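Local coordinates for protein 3-oxo-tetronate kinase (Haemophilus influenzae, PDB 1YZY) that catalyses the ATP-dependent phosphorylation of 3-oxo-tetronate to 3-oxo-tetronate 4-phosphate as a four-carbon acid sugar kinase, at residues Tyr169-Ile173 / Asp197-Gln203; Thr242-Thr248 / Gln409-Leu413; Leu275-Ile281 / Ala330-Phe335. All blocks are in the same frame, centred on the assembly; numbering follows the deposited sequence.

Contact 1 of 3, residues Tyr169-Ile173 / Asp197-Gln203; sequences YADVI and DAVDNSQ
The phenol ring of Tyr169 receives the side-chain amide of Gln203 at its edge, near the ring plane, and the two flat groups stand almost perpendicular, 86° apart. Over one ring face, displaced toward the rim, lies CG2 of Ile173, one helical turn further on. Val199 approaches the ring obliquely, its CG2 3.6 Å from CE1 of Tyr169. Tyr169 turns its CG anti to the backbone N (chi1 167°), which carries the ring across to Val199 and Gln203. The Tyr169 amide is taken by Asp197: Tyr169 N donates to Asp197 OD2 at 3.1 Å, arriving on the anti side and 34° out of the carboxylate plane. Since Asn124 N also donates to OD2 and Gly125 N to OD1, three backbone N-H groups hold this buried carboxylate, an environment likely to favour its charged form. Away from the ring the filling is aliphatic: Val172 CG1 lies 3.7 Å from Gln203 CG, the two side chains crossing at about a right angle; a compact branched valine suits this buried place. Asp200 precedes the turn that leads into helix 202-210 and makes a capping bond there, OD1 accepting from Ser202 N at 3.0 Å and also from Ser202 OG at 2.8 Å. The contact thus sits where the neighbouring parallel strands 164-167 and 193-196 run out into helices 169-172 and 202-210, with Phe123 of strand 120-123 touching Tyr169, Asp197 and Val199.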
loop_
_atom_site.group_PDB
_atom_site.type_symbol
_atom_site.label_atom_id
_atom_site.label_comp_id
_atom_site.label_asym_id
_atom_site.label_seq_id
_atom_site.Cartn_x
_atom_site.Cartn_y
_atom_site.Cartn_z
ATOM N N TYR A 169 5.042 -3.220 -28.737
ATOM C CA TYR A 169 4.514 -4.562 -28.533
ATOM C C TYR A 169 5.229 -5.591 -29.406
ATOM O O TYR A 169 5.733 -6.606 -28.912
ATOM C CB TYR A 169 3.014 -4.549 -28.863
ATOM C CG TYR A 169 2.368 -5.912 -28.998
ATOM C CD1 TYR A 169 2.006 -6.654 -27.867
ATOM C CD2 TYR A 169 2.118 -6.465 -30.258
ATOM C CE1 TYR A 169 1.411 -7.909 -27.989
ATOM C CE2 TYR A 169 1.524 -7.719 -30.390
ATOM C CZ TYR A 169 1.171 -8.434 -29.252
ATOM O OH TYR A 169 0.565 -9.660 -29.376
ATOM N N ALA A 170 5.250 -5.315 -30.709
ATOM C CA ALA A 170 5.875 -6.188 -31.692
ATOM C C ALA A 170 7.272 -6.641 -31.287
ATOM O O ALA A 170 7.700 -7.740 -31.650
ATOM C CB ALA A 170 5.911 -5.498 -33.040
ATOM N N ASP A 171 7.993 -5.780 -30.575
ATOM C CA ASP A 171 9.340 -6.105 -30.115
ATOM C C ASP A 171 9.370 -6.793 -28.761
ATOM O O ASP A 171 10.291 -7.549 -28.469
ATOM C CB ASP A 171 10.201 -4.849 -30.035
ATOM C CG ASP A 171 10.543 -4.295 -31.395
ATOM O OD1 ASP A 171 11.410 -4.886 -32.067
ATOM O OD2 ASP A 171 9.956 -3.265 -31.785
ATOM N N VAL A 172 8.416 -6.469 -27.896
ATOM C CA VAL A 172 8.398 -7.093 -26.578
ATOM C C VAL A 172 8.091 -8.585 -26.739
ATOM O O VAL A 172 8.721 -9.432 -26.099
ATOM C CB VAL A 172 7.356 -6.428 -25.610
ATOM C CG1 VAL A 172 7.553 -6.947 -24.197
ATOM C CG2 VAL A 172 7.498 -4.924 -25.616
ATOM N N ILE A 173 7.138 -8.908 -27.610
ATOM C CA ILE A 173 6.772 -10.303 -27.813
ATOM C C ILE A 173 7.903 -11.178 -28.353
ATOM O O ILE A 173 7.758 -12.396 -28.433
ATOM C CB ILE A 173 5.517 -10.455 -28.678
ATOM C CG1 ILE A 173 5.754 -9.890 -30.078
ATOM C CG2 ILE A 173 4.347 -9.783 -27.995
ATOM C CD1 ILE A 173 4.555 -10.017 -30.983
ATOM N N ASP A 197 5.359 -1.253 -24.031
ATOM C CA ASP A 197 4.008 -1.749 -24.217
ATOM C C ASP A 197 3.708 -3.010 -23.405
ATOM O O ASP A 197 4.617 -3.728 -22.974
ATOM C CB ASP A 197 3.773 -2.051 -25.700
ATOM C CG ASP A 197 3.407 -0.822 -26.505
ATOM O OD1 ASP A 197 3.373 0.292 -25.945
ATOM O OD2 ASP A 197 3.134 -0.981 -27.711
ATOM N N ALA A 198 2.420 -3.296 -23.246
ATOM C CA ALA A 198 1.968 -4.482 -22.529
ATOM C C ALA A 198 0.458 -4.550 -22.585
ATOM O O ALA A 198 -0.229 -3.825 -21.870
ATOM C CB ALA A 198 2.440 -4.459 -21.079
ATOM N N VAL A 199 -0.065 -5.348 -23.507
ATOM C CA VAL A 199 -1.512 -5.521 -23.628
ATOM C C VAL A 199 -1.899 -6.849 -22.983
ATOM O O VAL A 199 -3.083 -7.158 -22.819
ATOM C CB VAL A 199 -1.971 -5.508 -25.101
ATOM C CG1 VAL A 199 -1.906 -4.103 -25.652
ATOM C CG2 VAL A 199 -1.109 -6.455 -25.935
ATOM N N ASP A 200 -0.874 -7.595 -22.578
ATOM C CA ASP A 200 -1.004 -8.894 -21.950
ATOM C C ASP A 200 0.075 -8.998 -20.864
ATOM O O ASP A 200 1.168 -8.462 -21.018
ATOM C CB ASP A 200 -0.796 -9.976 -23.008
ATOM C CG ASP A 200 -0.876 -11.357 -22.442
ATOM O OD1 ASP A 200 0.189 -11.957 -22.199
ATOM O OD2 ASP A 200 -2.008 -11.839 -22.232
ATOM N N ASN A 201 -0.231 -9.703 -19.778
ATOM C CA ASN A 201 0.706 -9.848 -18.661
ATOM C C ASN A 201 2.064 -10.456 -18.950
ATOM O O ASN A 201 3.024 -10.186 -18.223
ATOM C CB ASN A 201 0.030 -10.614 -17.516
ATOM C CG ASN A 201 -0.629 -9.757 -16.440
ATOM O OD1 ASN A 201 -1.514 -8.961 -16.731
ATOM N ND2 ASN A 201 -0.191 -9.913 -15.197
ATOM N N SER A 202 2.158 -11.310 -19.963
ATOM C CA SER A 202 3.454 -11.904 -20.273
ATOM C C SER A 202 4.467 -10.845 -20.703
ATOM O O SER A 202 5.680 -11.067 -20.606
ATOM C CB SER A 202 3.337 -13.005 -21.332
ATOM O OG SER A 202 2.953 -12.499 -22.601
ATOM N N GLN A 203 3.977 -9.696 -21.172
ATOM C CA GLN A 203 4.862 -8.607 -21.583
ATOM C C GLN A 203 5.622 -8.020 -20.384
ATOM O O GLN A 203 6.709 -7.468 -20.549
ATOM C CB GLN A 203 4.084 -7.494 -22.291
ATOM C CG GLN A 203 3.934 -7.664 -23.791
ATOM C CD GLN A 203 2.659 -8.381 -24.178
ATOM O OE1 GLN A 203 2.666 -9.578 -24.455
ATOM N NE2 GLN A 203 1.561 -7.639 -24.248
#

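Contact 2 of 3, residues Thr242-Thr248 / Gln409-Leu413; sequences TPTKGKT and QGMFL
Phe412 N donates to Gln409 O at 3.2 Å, closing a turn after helix 404-410 that overlaps the type I beta turn Gly410-Leu413 and brings the C terminus onto the loop between helix 221-232 and strand 248-252. No hydrogen bond joins the two segments; Phe412 does most of the work. Its CG lies between the backbone N and the carbonyl carbon (chi1 73°), and the ring projects into the loop. Pro243 covers one face in a CH-pi contact, CB standing 3.9 Å from the ring centroid and 13° off the normal. Proline suits this place because its rigid ring holds CB and its C-H bonds over the aromatic face. The Pro243 carbonyl is close as well, its O 3.1 Å from CD2 of Phe412. The exposed Lys245 folds its bent aliphatic chain back, so that its amino end passes beside the ring and Leu413. Around this pair, Trp382 of strand 380-385 touches Thr242, Pro243 and Met411, while Asn349 of strand 349-353 touches Pro243 and Phe412. Thr248 OG1, weakly hydrogen-bonded to Asn349 OD1, lies in the ring plane at the edge, 3.8 Å from CZ of Phe412.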
loop_
_atom_site.group_PDB
_atom_site.type_symbol
_atom_site.label_atom_id
_atom_site.label_comp_id
_atom_site.label_asym_id
_atom_site.label_seq_id
_atom_site.Cartn_x
_atom_site.Cartn_y
_atom_site.Cartn_z
ATOM N N THR A 242 2.229 -15.313 9.763
ATOM C CA THR A 242 0.942 -15.026 10.400
ATOM C C THR A 242 1.268 -14.814 11.898
ATOM O O THR A 242 2.405 -15.018 12.329
ATOM C CB THR A 242 -0.115 -16.174 10.205
ATOM O OG1 THR A 242 0.441 -17.449 10.555
ATOM C CG2 THR A 242 -0.602 -16.214 8.782
ATOM N N PRO A 243 0.315 -14.298 12.686
ATOM C CA PRO A 243 0.638 -14.109 14.099
ATOM C C PRO A 243 0.864 -15.434 14.816
ATOM O O PRO A 243 0.265 -16.451 14.462
ATOM C CB PRO A 243 -0.619 -13.429 14.642
ATOM C CG PRO A 243 -1.142 -12.693 13.472
ATOM C CD PRO A 243 -0.999 -13.713 12.378
ATOM N N THR A 244 1.778 -15.436 15.776
ATOM C CA THR A 244 2.018 -16.633 16.566
ATOM C C THR A 244 0.989 -16.587 17.695
ATOM O O THR A 244 0.415 -15.529 17.964
ATOM C CB THR A 244 3.448 -16.671 17.151
ATOM O OG1 THR A 244 3.923 -15.333 17.378
ATOM C CG2 THR A 244 4.394 -17.413 16.204
ATOM N N LYS A 245 0.720 -17.732 18.320
ATOM C CA LYS A 245 -0.256 -17.787 19.409
ATOM C C LYS A 245 -0.014 -16.739 20.493
ATOM O O LYS A 245 1.061 -16.690 21.107
ATOM C CB LYS A 245 -0.305 -19.186 20.030
ATOM C CG LYS A 245 -1.431 -20.070 19.496
ATOM C CD LYS A 245 -2.657 -20.068 20.413
ATOM C CE LYS A 245 -3.273 -18.682 20.577
ATOM N NZ LYS A 245 -3.687 -18.066 19.282
ATOM N N GLY A 246 -1.042 -15.927 20.726
ATOM C CA GLY A 246 -0.991 -14.865 21.718
ATOM C C GLY A 246 -2.373 -14.276 21.923
ATOM O O GLY A 246 -3.343 -14.753 21.333
ATOM N N LYS A 247 -2.486 -13.301 22.819
ATOM C CA LYS A 247 -3.772 -12.653 23.091
ATOM C C LYS A 247 -4.137 -11.775 21.893
ATOM O O LYS A 247 -3.280 -11.078 21.363
ATOM C CB LYS A 247 -3.674 -11.785 24.353
ATOM C CG LYS A 247 -2.992 -12.450 25.544
ATOM C CD LYS A 247 -3.804 -13.615 26.088
ATOM C CE LYS A 247 -2.982 -14.445 27.065
ATOM N NZ LYS A 247 -1.816 -15.099 26.389
ATOM N N THR A 248 -5.414 -11.741 21.529
ATOM C CA THR A 248 -5.862 -10.953 20.378
ATOM C C THR A 248 -7.087 -10.116 20.718
ATOM O O THR A 248 -7.878 -10.486 21.595
ATOM C CB THR A 248 -6.210 -11.892 19.173
ATOM O OG1 THR A 248 -5.040 -12.621 18.773
ATOM C CG2 THR A 248 -6.752 -11.106 17.982
ATOM N N GLN A 409 -8.468 -14.706 12.159
ATOM C CA GLN A 409 -7.939 -15.478 13.279
ATOM C C GLN A 409 -7.788 -16.962 12.953
ATOM O O GLN A 409 -6.837 -17.615 13.392
ATOM C CB GLN A 409 -8.854 -15.324 14.488
ATOM C CG GLN A 409 -9.113 -13.890 14.858
ATOM C CD GLN A 409 -9.975 -13.761 16.084
ATOM O OE1 GLN A 409 -11.046 -13.163 16.037
ATOM N NE2 GLN A 409 -9.503 -14.311 17.200
ATOM N N GLY A 410 -8.749 -17.494 12.206
ATOM C CA GLY A 410 -8.714 -18.893 11.838
ATOM C C GLY A 410 -7.423 -19.376 11.206
ATOM O O GLY A 410 -6.999 -20.499 11.469
ATOM N N MET A 411 -6.789 -18.552 10.377
ATOM C CA MET A 411 -5.557 -18.974 9.718
ATOM C C MET A 411 -4.329 -19.205 10.599
ATOM O O MET A 411 -3.447 -19.978 10.216
ATOM C CB MET A 411 -5.216 -18.071 8.526
ATOM C CG MET A 411 -4.965 -16.608 8.846
ATOM S SD MET A 411 -4.706 -15.678 7.320
ATOM C CE MET A 411 -6.409 -15.484 6.786
ATOM N N PHE A 412 -4.239 -18.539 11.748
ATOM C CA PHE A 412 -3.085 -18.759 12.617
ATOM C C PHE A 412 -3.392 -19.604 13.856
ATOM O O PHE A 412 -2.620 -19.620 14.822
ATOM C CB PHE A 412 -2.371 -17.442 12.979
ATOM C CG PHE A 412 -3.116 -16.567 13.953
ATOM C CD1 PHE A 412 -4.136 -15.728 13.520
ATOM C CD2 PHE A 412 -2.756 -16.543 15.300
ATOM C CE1 PHE A 412 -4.783 -14.877 14.408
ATOM C CE2 PHE A 412 -3.397 -15.696 16.195
ATOM C CZ PHE A 412 -4.413 -14.861 15.747
ATOM N N LEU A 413 -4.522 -20.306 13.817
ATOM C CA LEU A 413 -4.936 -21.176 14.916
ATOM C C LEU A 413 -4.810 -22.647 14.509
ATOM O O LEU A 413 -5.483 -23.059 13.536
ATOM C CB LEU A 413 -6.377 -20.873 15.355
ATOM C CG LEU A 413 -6.707 -19.519 15.996
ATOM C CD1 LEU A 413 -8.169 -19.506 16.433
ATOM C CD2 LEU A 413 -5.793 -19.245 17.182
ATOM O OXT LEU A 413 -4.031 -23.373 15.167
#

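Contact 3 of 3, residues Leu275-Ile281 / Ala330-Phe335; sequences LDVEQAI and AIENTF
In the nucleotide-binding domain, the short helix that follows strand 272-274 packs across the long helix 324-345. The segments 277-281 and 330-335 cross at 69°, with their axes 9.1 Å apart. Alanine on both sides lets the backbones come close at this point, Ala280 CA to Ala330 CA 5.2 Å: Ala280 CB meets Ala330 CB at 3.6 Å, and Ile281 CG1 reaches the same Ala330 methyl. Next to them Val277 CG2 touches Ile331 CD1 at 3.8 Å, two branched side chains filling the flank of the crossing. Leu275, just ahead of the short helix, buries the most surface of its segment. Its CG is anti to the backbone N (chi1 -164°), and CD1 is laid over a face of Phe335, 3.9 Å from the ring centroid, in a CH-pi contact. Thr334 suits a helix face buried against alanine and leucine, because its hydroxyl is satisfied within its own helix: OG1 donates to Ala330 O at 2.8 Å, from the opposite face of the carbonyl to Thr334 N. At the start of the short helix, right after Leu275, Asp276 is the N-cap, its OD2 accepting from Gln279 N at 3.3 Å. The side chains of Phe335 and Thr357 are about 4 Å apart, and Thr357 probably binds ATP, judging by related proteins. The arrangement is a crossing of two helices over small residues, with its aromatic end probably backing the ATP site as a second shell.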
loop_
_atom_site.group_PDB
_atom_site.type_symbol
_atom_site.label_atom_id
_atom_site.label_comp_id
_atom_site.label_asym_id
_atom_site.label_seq_id
_atom_site.Cartn_x
_atom_site.Cartn_y
_atom_site.Cartn_z
ATOM N N LEU A 275 -19.304 -0.122 21.758
ATOM C CA LEU A 275 -18.805 1.147 22.263
ATOM C C LEU A 275 -19.920 2.188 22.116
ATOM O O LEU A 275 -20.364 2.480 21.001
ATOM C CB LEU A 275 -17.553 1.558 21.473
ATOM C CG LEU A 275 -16.600 2.643 21.991
ATOM C CD1 LEU A 275 -15.301 2.554 21.218
ATOM C CD2 LEU A 275 -17.193 4.046 21.866
ATOM N N ASP A 276 -20.400 2.701 23.246
ATOM C CA ASP A 276 -21.460 3.705 23.270
ATOM C C ASP A 276 -20.828 5.096 23.227
ATOM O O ASP A 276 -19.998 5.426 24.075
ATOM C CB ASP A 276 -22.302 3.533 24.542
ATOM C CG ASP A 276 -23.412 4.565 24.663
ATOM O OD1 ASP A 276 -24.231 4.682 23.726
ATOM O OD2 ASP A 276 -23.468 5.252 25.703
ATOM N N VAL A 277 -21.237 5.914 22.256
ATOM C CA VAL A 277 -20.682 7.261 22.087
ATOM C C VAL A 277 -20.969 8.241 23.229
ATOM O O VAL A 277 -20.153 9.118 23.514
ATOM C CB VAL A 277 -21.114 7.883 20.738
ATOM C CG1 VAL A 277 -20.516 9.276 20.568
ATOM C CG2 VAL A 277 -20.670 6.986 19.588
ATOM N N GLU A 278 -22.131 8.110 23.861
ATOM C CA GLU A 278 -22.503 8.988 24.973
ATOM C C GLU A 278 -21.538 8.786 26.149
ATOM O O GLU A 278 -21.162 9.735 26.836
ATOM C CB GLU A 278 -23.938 8.680 25.417
ATOM C CG GLU A 278 -24.753 9.876 25.932
ATOM C CD GLU A 278 -24.409 10.319 27.353
ATOM O OE1 GLU A 278 -23.784 9.544 28.115
ATOM O OE2 GLU A 278 -24.792 11.455 27.715
ATOM N N GLN A 279 -21.183 7.530 26.395
ATOM C CA GLN A 279 -20.280 7.168 27.479
ATOM C C GLN A 279 -18.830 7.519 27.171
ATOM O O GLN A 279 -18.036 7.762 28.082
ATOM C CB GLN A 279 -20.379 5.669 27.765
ATOM C CG GLN A 279 -21.671 5.222 28.420
ATOM C CD GLN A 279 -21.723 5.570 29.892
ATOM O OE1 GLN A 279 -21.066 4.935 30.711
ATOM N NE2 GLN A 279 -22.522 6.575 30.236
ATOM N N ALA A 280 -18.474 7.485 25.891
ATOM C CA ALA A 280 -17.109 7.793 25.471
ATOM C C ALA A 280 -16.737 9.241 25.788
ATOM O O ALA A 280 -15.572 9.553 26.055
ATOM C CB ALA A 280 -16.941 7.510 23.982
ATOM N N ILE A 281 -17.731 10.121 25.748
ATOM C CA ILE A 281 -17.516 11.533 26.023
ATOM C C ILE A 281 -17.737 11.859 27.515
ATOM O O ILE A 281 -16.945 12.653 28.021
ATOM C CB ILE A 281 -18.526 12.415 25.248
ATOM C CG1 ILE A 281 -18.584 12.002 23.779
ATOM C CG2 ILE A 281 -18.110 13.872 25.330
ATOM C CD1 ILE A 281 -19.631 12.741 22.981
ATOM N N ALA A 330 -14.296 11.094 20.429
ATOM C CA ALA A 330 -14.583 10.217 21.559
ATOM C C ALA A 330 -14.221 8.777 21.217
ATOM O O ALA A 330 -13.516 8.116 21.975
ATOM C CB ALA A 330 -16.050 10.320 21.933
ATOM N N ILE A 331 -14.697 8.317 20.060
ATOM C CA ILE A 331 -14.442 6.965 19.562
ATOM C C ILE A 331 -12.952 6.711 19.297
ATOM O O ILE A 331 -12.420 5.671 19.682
ATOM C CB ILE A 331 -15.258 6.698 18.267
ATOM C CG1 ILE A 331 -16.753 6.716 18.586
ATOM C CG2 ILE A 331 -14.885 5.356 17.655
ATOM C CD1 ILE A 331 -17.647 6.641 17.378
ATOM N N GLU A 332 -12.301 7.638 18.601
ATOM C CA GLU A 332 -10.878 7.525 18.284
ATOM C C GLU A 332 -9.977 7.562 19.514
ATOM O O GLU A 332 -9.002 6.820 19.594
ATOM C CB GLU A 332 -10.462 8.634 17.321
ATOM C CG GLU A 332 -10.965 8.451 15.896
ATOM C CD GLU A 332 -10.677 9.655 15.009
ATOM O OE1 GLU A 332 -9.711 10.403 15.284
ATOM O OE2 GLU A 332 -11.421 9.847 14.023
ATOM N N ASN A 333 -10.256 8.481 20.431
ATOM C CA ASN A 333 -9.470 8.599 21.654
ATOM C C ASN A 333 -9.632 7.352 22.517
ATOM O O ASN A 333 -8.687 6.928 23.184
ATOM C CB ASN A 333 -9.899 9.831 22.462
ATOM C CG ASN A 333 -9.352 11.130 21.901
ATOM O OD1 ASN A 333 -8.194 11.207 21.481
ATOM N ND2 ASN A 333 -10.174 12.171 21.925
ATOM N N THR A 334 -10.834 6.780 22.520
ATOM C CA THR A 334 -11.114 5.586 23.309
ATOM C C THR A 334 -10.352 4.362 22.805
ATOM O O THR A 334 -9.722 3.655 23.596
ATOM C CB THR A 334 -12.638 5.275 23.383
ATOM O OG1 THR A 334 -13.321 6.335 24.070
ATOM C CG2 THR A 334 -12.879 3.981 24.144
ATOM N N PHE A 335 -10.434 4.092 21.503
ATOM C CA PHE A 335 -9.722 2.957 20.917
ATOM C C PHE A 335 -8.222 3.122 21.125
ATOM O O PHE A 335 -7.519 2.171 21.451
ATOM C CB PHE A 335 -10.010 2.843 19.414
ATOM C CG PHE A 335 -11.305 2.155 19.083
ATOM C CD1 PHE A 335 -11.572 0.874 19.556
ATOM C CD2 PHE A 335 -12.242 2.773 18.258
ATOM C CE1 PHE A 335 -12.750 0.215 19.208
ATOM C CE2 PHE A 335 -13.422 2.125 17.906
ATOM C CZ PHE A 335 -13.677 0.840 18.382
#

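How the contacts relate
From the N terminus, contact 1 comes first, closing a loop of 23 residues within the sugar-binding N-terminal domain and joining the ends of two adjacent strands of its small parallel sheet. It is complete before the chain enters contact 2, whose segments are separated by 160 intervening residues and bring the C terminus back to the entry of strand 248-252. Contact 3 falls within that long excursion, closing a shorter loop of 48 residues that ties the edge-strand region to helix 324-345. None of the three touch. The centres of contacts 2 and 3 are 27 Å apart, whereas contacts 1 and 3 lie 54 Å apart, centre to centre, on opposite sides of the chain's centre.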